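Local coordinates for aldolase (Klebsiella pneumoniae, PDB 6VOQ), which belongs to the class II aldolase and adducin family, binds zinc and is modelled as a tetramer of compact alpha/beta subunits, each chain built round a mixed beta-sheet, at residues A[2-7]-A[33-38]; A[42-47]-A[56-61]; A[97-102]-A[183-188]; A[114-119]-A[195-200]. All blocks are in the same frame, centred on the assembly; numbering follows the deposited sequence.

In the fold
Contacts 1 and 2 lie on one side of the chain's centre and share the central sheet; their centres are 14 Å apart and they touch where Leu35 CD1 meets Val59 CG1 at 3.9 Å. Contact 1 is a partly buried, largely apolar meeting of helix 4-20 with the end of strand 30-34, whereas contact 2 is more deeply buried and joined by backbone bonds between strands. Contacts 3 and 4 occupy the other side, meet through Phe118 against Leu186 and Ile187, and both reach the third subunit. There an arginine meets a tyrosine face in each, by its aliphatic chain in contact 3 and by its flat guanidinium in contact 4, and each has one bridging water.

Contact 1: A[2-7]-A[33-38]; sequences MTEQQL and LLLPDG
The first turn of helix 4-20 approaches the end of strand 30-34 and the turn after it, Glu4 and Leu35 having the nearest CA atoms at 6.8 Å, so side chains do most of the bridging. Leu7 has the largest share of this. Its CG stands anti to its own carbonyl carbon (chi1 -70°), which carries the branch toward the strand, and CD1 becomes the common meeting point: Leu33 CD1 lies 3.8 Å from Leu7 CD1, and Leu35 CD2 is 3.9 Å from that same Leu7 methyl. Pro36 comes at it end-on, its CD also 3.9 Å from Leu7 CD1. Leu33 runs aslant the Leu7 chain, and its CD1 also lies near CB, CG and CD2 of Leu7, so this one methyl is in touch with every carbon of the Leu7 side chain. Beside Leu7, the aliphatic part of Glu4 joins in: Glu4 CG is 4.0 Å from Leu35 CD2, while the carboxylate is engaged by Arg8 in a salt bridge through OE1. The residue before the N-cap also reaches the proline, Met2 O lying 4.0 Å from Pro36 CG.

The helix start is organised locally. Thr3 occupies the N-cap position, and its N donates to Gln6 OE1 over 2.7 Å in a nearly straight bond (170°), in the plane of the amide carbonyl. On the other segment, Leu35 to Gly38 form a type I beta turn closed by Gly38 N and Leu35 O. Strand 40-42 adjoins strand 30-34, with Leu41 against both Leu33 and Leu35, and Met11 of helix 4-20 extends the apolar layer over Leu33.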
# COMPACT_ATOMS: atom_id res chain seq x y z
N MET A 2 20.63 7.95 -24.74
CA MET A 2 21.11 8.21 -23.39
C MET A 2 22.55 7.73 -23.23
O MET A 2 22.95 6.71 -23.80
CB MET A 2 20.21 7.51 -22.36
CG MET A 2 19.37 8.43 -21.47
SD MET A 2 18.42 7.55 -20.21
CE MET A 2 17.81 8.90 -19.20
N THR A 3 23.33 8.47 -22.44
CA THR A 3 24.70 8.10 -22.13
C THR A 3 24.75 7.16 -20.92
O THR A 3 23.77 6.98 -20.20
CB THR A 3 25.56 9.33 -21.84
OG1 THR A 3 25.07 10.01 -20.67
CG2 THR A 3 25.57 10.28 -23.03
N GLU A 4 25.94 6.57 -20.71
CA GLU A 4 26.12 5.67 -19.58
C GLU A 4 25.87 6.38 -18.25
O GLU A 4 25.32 5.77 -17.33
CB GLU A 4 27.53 5.07 -19.60
CG GLU A 4 27.69 3.88 -18.65
CD GLU A 4 29.05 3.20 -18.76
OE1 GLU A 4 29.58 2.76 -17.71
OE2 GLU A 4 29.59 3.08 -19.89
N GLN A 5 26.26 7.65 -18.14
CA GLN A 5 25.89 8.47 -16.99
C GLN A 5 24.40 8.35 -16.71
O GLN A 5 23.98 7.90 -15.64
CB GLN A 5 26.23 9.94 -17.24
CG GLN A 5 27.66 10.26 -17.39
CD GLN A 5 28.08 10.47 -18.84
OE1 GLN A 5 28.02 9.54 -19.65
NE2 GLN A 5 28.50 11.69 -19.17
N GLN A 6 23.59 8.78 -17.67
CA GLN A 6 22.15 8.83 -17.47
C GLN A 6 21.56 7.44 -17.33
O GLN A 6 20.59 7.26 -16.59
CB GLN A 6 21.49 9.59 -18.61
CG GLN A 6 22.09 10.95 -18.82
CD GLN A 6 22.04 11.39 -20.26
OE1 GLN A 6 22.22 10.58 -21.17
NE2 GLN A 6 21.82 12.67 -20.48
N LEU A 7 22.14 6.45 -18.02
CA LEU A 7 21.64 5.09 -17.91
C LEU A 7 21.90 4.53 -16.51
O LEU A 7 20.99 3.96 -15.89
CB LEU A 7 22.28 4.22 -18.99
CG LEU A 7 21.82 4.49 -20.43
CD1 LEU A 7 22.62 3.67 -21.47
CD2 LEU A 7 20.33 4.24 -20.60
N LEU A 33 19.99 -3.24 -18.73
CA LEU A 33 19.76 -2.46 -19.93
C LEU A 33 21.00 -2.52 -20.82
O LEU A 33 22.13 -2.60 -20.33
CB LEU A 33 19.39 -1.00 -19.61
CG LEU A 33 20.37 -0.14 -18.80
CD1 LEU A 33 21.43 0.49 -19.68
CD2 LEU A 33 19.62 0.96 -18.05
N LEU A 34 20.77 -2.46 -22.13
CA LEU A 34 21.86 -2.48 -23.09
C LEU A 34 22.56 -1.13 -23.12
O LEU A 34 21.92 -0.08 -23.25
CB LEU A 34 21.33 -2.81 -24.49
CG LEU A 34 21.36 -4.29 -24.85
CD1 LEU A 34 20.76 -4.52 -26.23
CD2 LEU A 34 22.78 -4.83 -24.77
N LEU A 35 23.88 -1.16 -23.03
CA LEU A 35 24.68 0.04 -23.16
C LEU A 35 24.94 0.35 -24.63
O LEU A 35 24.72 -0.50 -25.50
CB LEU A 35 26.00 -0.13 -22.40
CG LEU A 35 25.84 -0.21 -20.87
CD1 LEU A 35 27.13 -0.66 -20.21
CD2 LEU A 35 25.37 1.12 -20.30
N PRO A 36 25.37 1.57 -24.94
CA PRO A 36 25.69 1.90 -26.34
C PRO A 36 26.68 0.96 -26.99
O PRO A 36 26.57 0.70 -28.20
CB PRO A 36 26.25 3.32 -26.23
CG PRO A 36 25.52 3.91 -25.07
CD PRO A 36 25.34 2.77 -24.08
N ASP A 37 27.65 0.42 -26.25
CA ASP A 37 28.67 -0.46 -26.81
C ASP A 37 28.21 -1.91 -26.93
O ASP A 37 29.03 -2.79 -27.22
CB ASP A 37 29.95 -0.39 -25.97
CG ASP A 37 29.70 -0.71 -24.50
OD1 ASP A 37 28.60 -1.18 -24.16
OD2 ASP A 37 30.62 -0.47 -23.68
N GLY A 38 26.92 -2.17 -26.69
CA GLY A 38 26.41 -3.52 -26.76
C GLY A 38 26.57 -4.33 -25.49
O GLY A 38 26.06 -5.45 -25.43

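Contact 2: A[42-47]-A[56-61]; sequences ATPTGA and RLSVVT
Backbone hydrogen bonds join Ala42 and Ser58, an antiparallel hydrogen-bonded pair whose CA atoms are 5.1 Å apart. Ala42 N donates to Ser58 O over 2.9 Å at an N-H...O angle of 157°, the donor tilted 29° from the carbonyl plane. The return bond, Ser58 N to Ala42 O, is short at 2.8 Å but bent to 128°, and counts as weak. The two bonds of the pair are therefore unequal. No further bridge forms between the segments beyond Thr43, consistent with the chain diverging at Pro44, which has no N-H to give.

The pair belongs to the run of neighbouring antiparallel strands 30-34, 40-42, 58-60 and 66-68 at one end of the mixed sheet, strand 58-60 lying between 40-42 and 66-68. From Pro44 to Ala47 the chain makes a type II beta turn, with Gly46 at positive phi.

Apolar contact centres on Leu57: Pro44 CD is 4.0 Å from Leu57 CD2, the two side chains meeting at a slant. The same Leu57 methyl lies 4.2 Å from Thr43 CA. Met11 of helix 4-20 packs against both Leu57 and Thr43.

The polar side chains turn to other partners. Ser58 OG approaches Pro44 CA at 3.3 Å as a van der Waals neighbour, with Pro44 CB at 3.5 Å from that oxygen; its hydrogen bond is to Asp70 O. Thr43 OG1 bonds to Leu31 N on strand 30-34, and the Arg56 guanidinium pairs with the Asp70 carboxylate.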
# COMPACT_ATOMS: atom_id res chain seq x y z
N ALA A 42 23.75 -3.88 -15.37
CA ALA A 42 22.85 -4.68 -14.56
C ALA A 42 23.06 -4.36 -13.09
O ALA A 42 24.12 -3.88 -12.68
CB ALA A 42 23.05 -6.18 -14.81
N THR A 43 22.03 -4.64 -12.29
CA THR A 43 22.12 -4.46 -10.85
C THR A 43 22.97 -5.57 -10.24
O THR A 43 22.87 -6.73 -10.66
CB THR A 43 20.73 -4.42 -10.21
OG1 THR A 43 20.04 -5.65 -10.47
CG2 THR A 43 19.90 -3.29 -10.77
N PRO A 44 23.82 -5.26 -9.28
CA PRO A 44 24.78 -6.26 -8.80
C PRO A 44 24.12 -7.31 -7.92
O PRO A 44 22.96 -7.21 -7.53
CB PRO A 44 25.80 -5.42 -8.03
CG PRO A 44 25.05 -4.21 -7.60
CD PRO A 44 24.04 -3.93 -8.67
N THR A 45 24.90 -8.35 -7.63
CA THR A 45 24.43 -9.45 -6.80
C THR A 45 24.11 -8.98 -5.39
O THR A 45 24.67 -8.00 -4.89
CB THR A 45 25.48 -10.56 -6.77
OG1 THR A 45 24.98 -11.69 -6.06
CG2 THR A 45 26.77 -10.07 -6.10
N GLY A 46 23.18 -9.68 -4.74
CA GLY A 46 22.83 -9.41 -3.36
C GLY A 46 22.45 -7.96 -3.10
O GLY A 46 22.60 -7.46 -1.98
N ALA A 47 21.96 -7.29 -4.13
CA ALA A 47 21.64 -5.88 -4.06
C ALA A 47 20.18 -5.67 -3.67
O ALA A 47 19.34 -6.56 -3.82
CB ALA A 47 21.93 -5.19 -5.39
N ARG A 56 28.75 1.45 -9.05
CA ARG A 56 29.12 0.06 -8.87
C ARG A 56 28.16 -0.90 -9.57
O ARG A 56 28.27 -2.12 -9.38
CB ARG A 56 29.20 -0.24 -7.37
CG ARG A 56 30.49 0.31 -6.77
CD ARG A 56 30.34 0.60 -5.29
NE ARG A 56 29.69 -0.51 -4.59
CZ ARG A 56 30.33 -1.57 -4.12
NH1 ARG A 56 31.65 -1.67 -4.26
NH2 ARG A 56 29.66 -2.53 -3.50
N LEU A 57 27.25 -0.39 -10.38
CA LEU A 57 26.39 -1.26 -11.17
C LEU A 57 27.25 -2.12 -12.09
O LEU A 57 28.26 -1.67 -12.63
CB LEU A 57 25.39 -0.44 -11.98
CG LEU A 57 24.39 0.40 -11.18
CD1 LEU A 57 23.79 1.44 -12.10
CD2 LEU A 57 23.30 -0.46 -10.55
N SER A 58 26.86 -3.38 -12.23
CA SER A 58 27.65 -4.33 -13.00
C SER A 58 27.57 -4.02 -14.48
O SER A 58 26.56 -3.53 -14.99
CB SER A 58 27.16 -5.75 -12.76
OG SER A 58 26.73 -5.90 -11.42
N VAL A 59 28.66 -4.32 -15.18
CA VAL A 59 28.68 -4.33 -16.64
C VAL A 59 29.22 -5.69 -17.07
O VAL A 59 30.30 -6.10 -16.65
CB VAL A 59 29.53 -3.19 -17.22
CG1 VAL A 59 29.59 -3.32 -18.72
CG2 VAL A 59 28.97 -1.85 -16.82
N VAL A 60 28.46 -6.37 -17.92
CA VAL A 60 28.79 -7.71 -18.40
C VAL A 60 28.49 -7.75 -19.90
O VAL A 60 27.61 -7.03 -20.39
CB VAL A 60 27.98 -8.77 -17.61
CG1 VAL A 60 26.50 -8.46 -17.65
CG2 VAL A 60 28.25 -10.17 -18.12
N THR A 61 29.24 -8.56 -20.64
CA THR A 61 28.93 -8.82 -22.04
C THR A 61 27.75 -9.78 -22.14
O THR A 61 27.46 -10.54 -21.21
CB THR A 61 30.13 -9.41 -22.79
OG1 THR A 61 30.32 -10.78 -22.40
CG2 THR A 61 31.40 -8.62 -22.52

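Contact 3: A[97-102]-A[183-188]; sequences SHYLTA and TARLIF
Tyr99 is the bump that helix 98-104 lays against helix 170-190, its ring laid aslant the Arg185 side chain. The short helical segments come within 7.9 Å of each other, their axes crossing at 67°. Arg185 CG sits over one face of the ring, 3.6 Å from the Tyr99 centroid and 20° off the normal, a CH-pi contact. The arginine chain is fully extended from CG to NE, which carries it toward the hydroxyl end. The opposite face of the ring takes His98 CD2, leaving the tyrosine between an imidazole and an aliphatic chain.

Two further pieces pack round its base. Ala184 CB fits between Tyr99 and Leu100, 3.6 Å from Leu100 CD2. Phe188 borders the tyrosine edge, and its far end settles on the next turn, where Phe188 CZ is 3.6 Å from Ala102 CB.

Water 1 links the outer ends, 2.7 Å from Tyr99 OH and accepting from Arg185 NE at 3.1 Å. Tyr99 OH also has a weak bond to Arg185 NH2 of the second subunit. The chemistry thus changes along the tyrosine, from apolar packing at its base to polar links at its hydroxyl, where the intrachain contact joins the subunit interface.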
# COMPACT_ATOMS: atom_id res chain seq x y z
N SER A 97 7.10 -9.13 -8.15
CA SER A 97 5.97 -8.29 -7.78
C SER A 97 4.79 -9.19 -7.42
O SER A 97 4.61 -10.27 -7.99
CB SER A 97 5.62 -7.30 -8.90
OG SER A 97 5.33 -7.94 -10.14
N HIS A 98 4.00 -8.74 -6.44
CA HIS A 98 3.20 -9.68 -5.66
C HIS A 98 2.20 -10.45 -6.52
O HIS A 98 2.17 -11.69 -6.51
CB HIS A 98 2.46 -8.94 -4.54
CG HIS A 98 1.58 -9.85 -3.75
ND1 HIS A 98 2.08 -10.76 -2.83
CD2 HIS A 98 0.25 -10.07 -3.81
CE1 HIS A 98 1.08 -11.45 -2.32
NE2 HIS A 98 -0.04 -11.06 -2.90
N TYR A 99 1.38 -9.73 -7.28
CA TYR A 99 0.29 -10.40 -7.99
C TYR A 99 0.78 -11.15 -9.22
O TYR A 99 0.22 -12.20 -9.55
CB TYR A 99 -0.80 -9.37 -8.34
CG TYR A 99 -1.42 -8.84 -7.06
CD1 TYR A 99 -2.37 -9.58 -6.37
CD2 TYR A 99 -1.01 -7.63 -6.51
CE1 TYR A 99 -2.91 -9.12 -5.18
CE2 TYR A 99 -1.55 -7.16 -5.33
CZ TYR A 99 -2.50 -7.91 -4.67
OH TYR A 99 -3.04 -7.45 -3.50
N LEU A 100 1.84 -10.68 -9.89
CA LEU A 100 2.39 -11.47 -10.98
C LEU A 100 3.06 -12.73 -10.45
O LEU A 100 2.98 -13.79 -11.09
CB LEU A 100 3.37 -10.64 -11.80
CG LEU A 100 2.73 -9.74 -12.86
CD1 LEU A 100 3.75 -8.72 -13.39
CD2 LEU A 100 2.14 -10.55 -14.02
N THR A 101 3.71 -12.65 -9.28
CA THR A 101 4.26 -13.84 -8.64
C THR A 101 3.15 -14.78 -8.20
O THR A 101 3.27 -16.01 -8.36
CB THR A 101 5.12 -13.45 -7.43
OG1 THR A 101 6.23 -12.64 -7.84
CG2 THR A 101 5.64 -14.69 -6.70
N ALA A 102 2.08 -14.23 -7.62
CA ALA A 102 0.93 -15.05 -7.25
C ALA A 102 0.38 -15.79 -8.45
O ALA A 102 0.23 -17.02 -8.43
CB ALA A 102 -0.17 -14.18 -6.64
N THR A 183 -2.45 -5.50 -14.01
CA THR A 183 -3.39 -6.43 -14.62
C THR A 183 -3.49 -7.73 -13.83
O THR A 183 -4.59 -8.25 -13.62
CB THR A 183 -3.00 -6.69 -16.07
OG1 THR A 183 -3.17 -5.48 -16.82
CG2 THR A 183 -3.89 -7.76 -16.68
N ALA A 184 -2.35 -8.26 -13.38
CA ALA A 184 -2.38 -9.42 -12.51
C ALA A 184 -3.13 -9.12 -11.22
O ALA A 184 -3.93 -9.93 -10.75
CB ALA A 184 -0.95 -9.89 -12.21
N ARG A 185 -2.91 -7.93 -10.66
CA ARG A 185 -3.62 -7.56 -9.45
C ARG A 185 -5.13 -7.51 -9.69
O ARG A 185 -5.92 -7.91 -8.83
CB ARG A 185 -3.09 -6.21 -8.95
CG ARG A 185 -3.71 -5.77 -7.63
CD ARG A 185 -3.25 -4.39 -7.28
NE ARG A 185 -3.85 -3.91 -6.04
CZ ARG A 185 -3.92 -2.63 -5.71
NH1 ARG A 185 -3.43 -1.71 -6.54
NH2 ARG A 185 -4.47 -2.25 -4.57
N LEU A 186 -5.54 -7.03 -10.86
CA LEU A 186 -6.96 -6.98 -11.17
C LEU A 186 -7.57 -8.37 -11.21
O LEU A 186 -8.72 -8.55 -10.80
CB LEU A 186 -7.18 -6.27 -12.49
CG LEU A 186 -7.06 -4.76 -12.40
CD1 LEU A 186 -6.86 -4.18 -13.79
CD2 LEU A 186 -8.31 -4.21 -11.75
N ILE A 187 -6.81 -9.36 -11.69
CA ILE A 187 -7.29 -10.73 -11.70
C ILE A 187 -7.69 -11.15 -10.29
O ILE A 187 -8.82 -11.60 -10.05
CB ILE A 187 -6.22 -11.67 -12.29
CG1 ILE A 187 -6.06 -11.38 -13.78
CG2 ILE A 187 -6.60 -13.13 -12.10
CD1 ILE A 187 -4.90 -12.10 -14.44
N PHE A 188 -6.80 -10.95 -9.32
CA PHE A 188 -7.11 -11.39 -7.96
C PHE A 188 -8.17 -10.53 -7.31
O PHE A 188 -8.95 -11.02 -6.50
CB PHE A 188 -5.84 -11.46 -7.13
CG PHE A 188 -4.96 -12.60 -7.52
CD1 PHE A 188 -5.19 -13.86 -7.00
CD2 PHE A 188 -3.95 -12.42 -8.44
CE1 PHE A 188 -4.39 -14.92 -7.38
CE2 PHE A 188 -3.15 -13.46 -8.82
CZ PHE A 188 -3.36 -14.72 -8.28
O HOH W 1 -5.14 -5.72 -3.85

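Contact 4: A[114-119]-A[195-200]; sequences CIRPFT and IRYLTA
Two irregular segments cross at 82° between their end-to-end directions and come closest at Phe118 and Tyr197, whose CA atoms are 4.3 Å apart. One direct backbone bond spans them: Leu198 N donates to Pro117 O over 3.0 Å, nearly straight. The same carbonyl receives water 2, which also donates to Leu198 O, so Pro117 O is gripped twice and both ends of the Leu198 backbone are tied to it, directly or through the water.

Beside this bond, the Arg116 guanidinium lies flat on the Tyr197 ring, centres 3.6 Å apart and planes 12° from parallel, a stacked cation-pi pair. The arginine is extended from CG to NE, with CG anti to the backbone N (chi1 -171°), which carries the chain across the tyrosine at about a right angle to that side chain and places CD over the same face as a CH-pi partner. Ile195 CG2 backs the opposite face of the tyrosine, while Pro117 O lies at its edge, in plane. Ile195 CG2 also rests 3.8 Å from Phe118 CB. The phenylalanine turns an edge to Tyr197, CD2 being 4.0 Å from Tyr197 CE1, and its ring continues inward to Leu186 and Ile187 of helix 170-190. Leu198 packs against Thr119, Leu198 CD1 standing 3.8 Å from Thr119 C.

Asn160 of the third subunit donates to both Phe118 O and Arg196 O, binding the two segments at one point of the interface. Arg116 meets Tyr197 through a face rather than a hydrogen bond, so the attraction is probably electrostatic and dispersive, while the polar grip between the segments rests on Pro117 O.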
# COMPACT_ATOMS: atom_id res chain seq x y z
N CYS A 114 -0.99 -16.42 -20.38
CA CYS A 114 -1.51 -16.62 -19.04
C CYS A 114 -2.42 -15.50 -18.57
O CYS A 114 -3.05 -15.64 -17.52
CB CYS A 114 -0.37 -16.77 -18.05
SG CYS A 114 0.56 -15.27 -17.85
N ILE A 115 -2.50 -14.40 -19.30
CA ILE A 115 -3.36 -13.29 -18.93
C ILE A 115 -4.48 -13.18 -19.97
O ILE A 115 -4.25 -12.78 -21.11
CB ILE A 115 -2.58 -11.98 -18.81
CG1 ILE A 115 -1.38 -12.19 -17.89
CG2 ILE A 115 -3.48 -10.91 -18.23
CD1 ILE A 115 -0.70 -10.94 -17.48
N ARG A 116 -5.68 -13.55 -19.57
CA ARG A 116 -6.87 -13.39 -20.39
C ARG A 116 -7.35 -11.95 -20.32
O ARG A 116 -7.82 -11.49 -19.27
CB ARG A 116 -7.96 -14.34 -19.90
CG ARG A 116 -9.17 -14.44 -20.80
CD ARG A 116 -10.03 -15.54 -20.25
NE ARG A 116 -11.39 -15.55 -20.76
CZ ARG A 116 -12.40 -16.15 -20.14
NH1 ARG A 116 -12.18 -16.76 -18.97
NH2 ARG A 116 -13.61 -16.13 -20.67
N PRO A 117 -7.29 -11.20 -21.43
CA PRO A 117 -7.40 -9.74 -21.35
C PRO A 117 -8.83 -9.26 -21.08
O PRO A 117 -9.78 -9.64 -21.77
CB PRO A 117 -6.89 -9.27 -22.71
CG PRO A 117 -7.11 -10.41 -23.62
CD PRO A 117 -6.94 -11.66 -22.79
N PHE A 118 -8.96 -8.40 -20.06
CA PHE A 118 -10.16 -7.62 -19.79
C PHE A 118 -9.89 -6.12 -19.79
O PHE A 118 -10.78 -5.35 -19.45
CB PHE A 118 -10.77 -8.01 -18.43
CG PHE A 118 -9.76 -8.11 -17.33
CD1 PHE A 118 -9.32 -6.97 -16.66
CD2 PHE A 118 -9.23 -9.34 -16.96
CE1 PHE A 118 -8.38 -7.06 -15.65
CE2 PHE A 118 -8.29 -9.44 -15.95
CZ PHE A 118 -7.86 -8.29 -15.29
N THR A 119 -8.66 -5.71 -20.09
CA THR A 119 -8.27 -4.32 -20.30
C THR A 119 -7.36 -4.30 -21.50
O THR A 119 -6.65 -5.28 -21.77
CB THR A 119 -7.55 -3.73 -19.09
OG1 THR A 119 -6.55 -4.65 -18.65
CG2 THR A 119 -8.53 -3.46 -17.98
N ILE A 195 -16.73 -11.31 -15.16
CA ILE A 195 -15.90 -10.29 -15.78
C ILE A 195 -16.35 -10.09 -17.22
O ILE A 195 -16.63 -11.07 -17.94
CB ILE A 195 -14.42 -10.71 -15.71
CG1 ILE A 195 -14.00 -10.83 -14.24
CG2 ILE A 195 -13.51 -9.73 -16.48
CD1 ILE A 195 -12.72 -11.54 -14.03
N ARG A 196 -16.43 -8.83 -17.64
CA ARG A 196 -16.63 -8.45 -19.04
C ARG A 196 -15.28 -8.52 -19.76
O ARG A 196 -14.57 -7.53 -19.92
CB ARG A 196 -17.22 -7.04 -19.13
CG ARG A 196 -18.32 -6.84 -20.18
CD ARG A 196 -17.82 -7.01 -21.60
NE ARG A 196 -16.88 -5.97 -22.00
CZ ARG A 196 -16.33 -5.87 -23.21
NH1 ARG A 196 -16.61 -6.76 -24.15
NH2 ARG A 196 -15.48 -4.90 -23.47
N TYR A 197 -14.91 -9.73 -20.18
CA TYR A 197 -13.66 -9.90 -20.91
C TYR A 197 -13.71 -9.20 -22.27
O TYR A 197 -14.79 -8.97 -22.84
CB TYR A 197 -13.35 -11.39 -21.12
CG TYR A 197 -12.91 -12.11 -19.87
CD1 TYR A 197 -11.66 -11.91 -19.32
CD2 TYR A 197 -13.77 -13.01 -19.23
CE1 TYR A 197 -11.25 -12.57 -18.17
CE2 TYR A 197 -13.37 -13.68 -18.09
CZ TYR A 197 -12.12 -13.45 -17.57
OH TYR A 197 -11.74 -14.12 -16.44
N LEU A 198 -12.54 -8.86 -22.80
CA LEU A 198 -12.49 -8.30 -24.14
C LEU A 198 -12.81 -9.40 -25.15
O LEU A 198 -12.28 -10.51 -25.05
CB LEU A 198 -11.13 -7.69 -24.43
CG LEU A 198 -10.74 -6.43 -23.64
CD1 LEU A 198 -9.56 -5.72 -24.31
CD2 LEU A 198 -11.92 -5.50 -23.49
N THR A 199 -13.69 -9.09 -26.11
CA THR A 199 -14.05 -10.06 -27.13
C THR A 199 -12.84 -10.37 -28.01
O THR A 199 -11.82 -9.67 -27.98
CB THR A 199 -15.19 -9.55 -28.00
OG1 THR A 199 -14.74 -8.44 -28.81
CG2 THR A 199 -16.36 -9.11 -27.13
N ALA A 200 -12.97 -11.43 -28.80
CA ALA A 200 -11.88 -11.79 -29.70
C ALA A 200 -11.59 -10.67 -30.69
O ALA A 200 -10.43 -10.39 -31.00
CB ALA A 200 -12.19 -13.09 -30.43
O HOH W 2 -10.35 -11.71 -23.46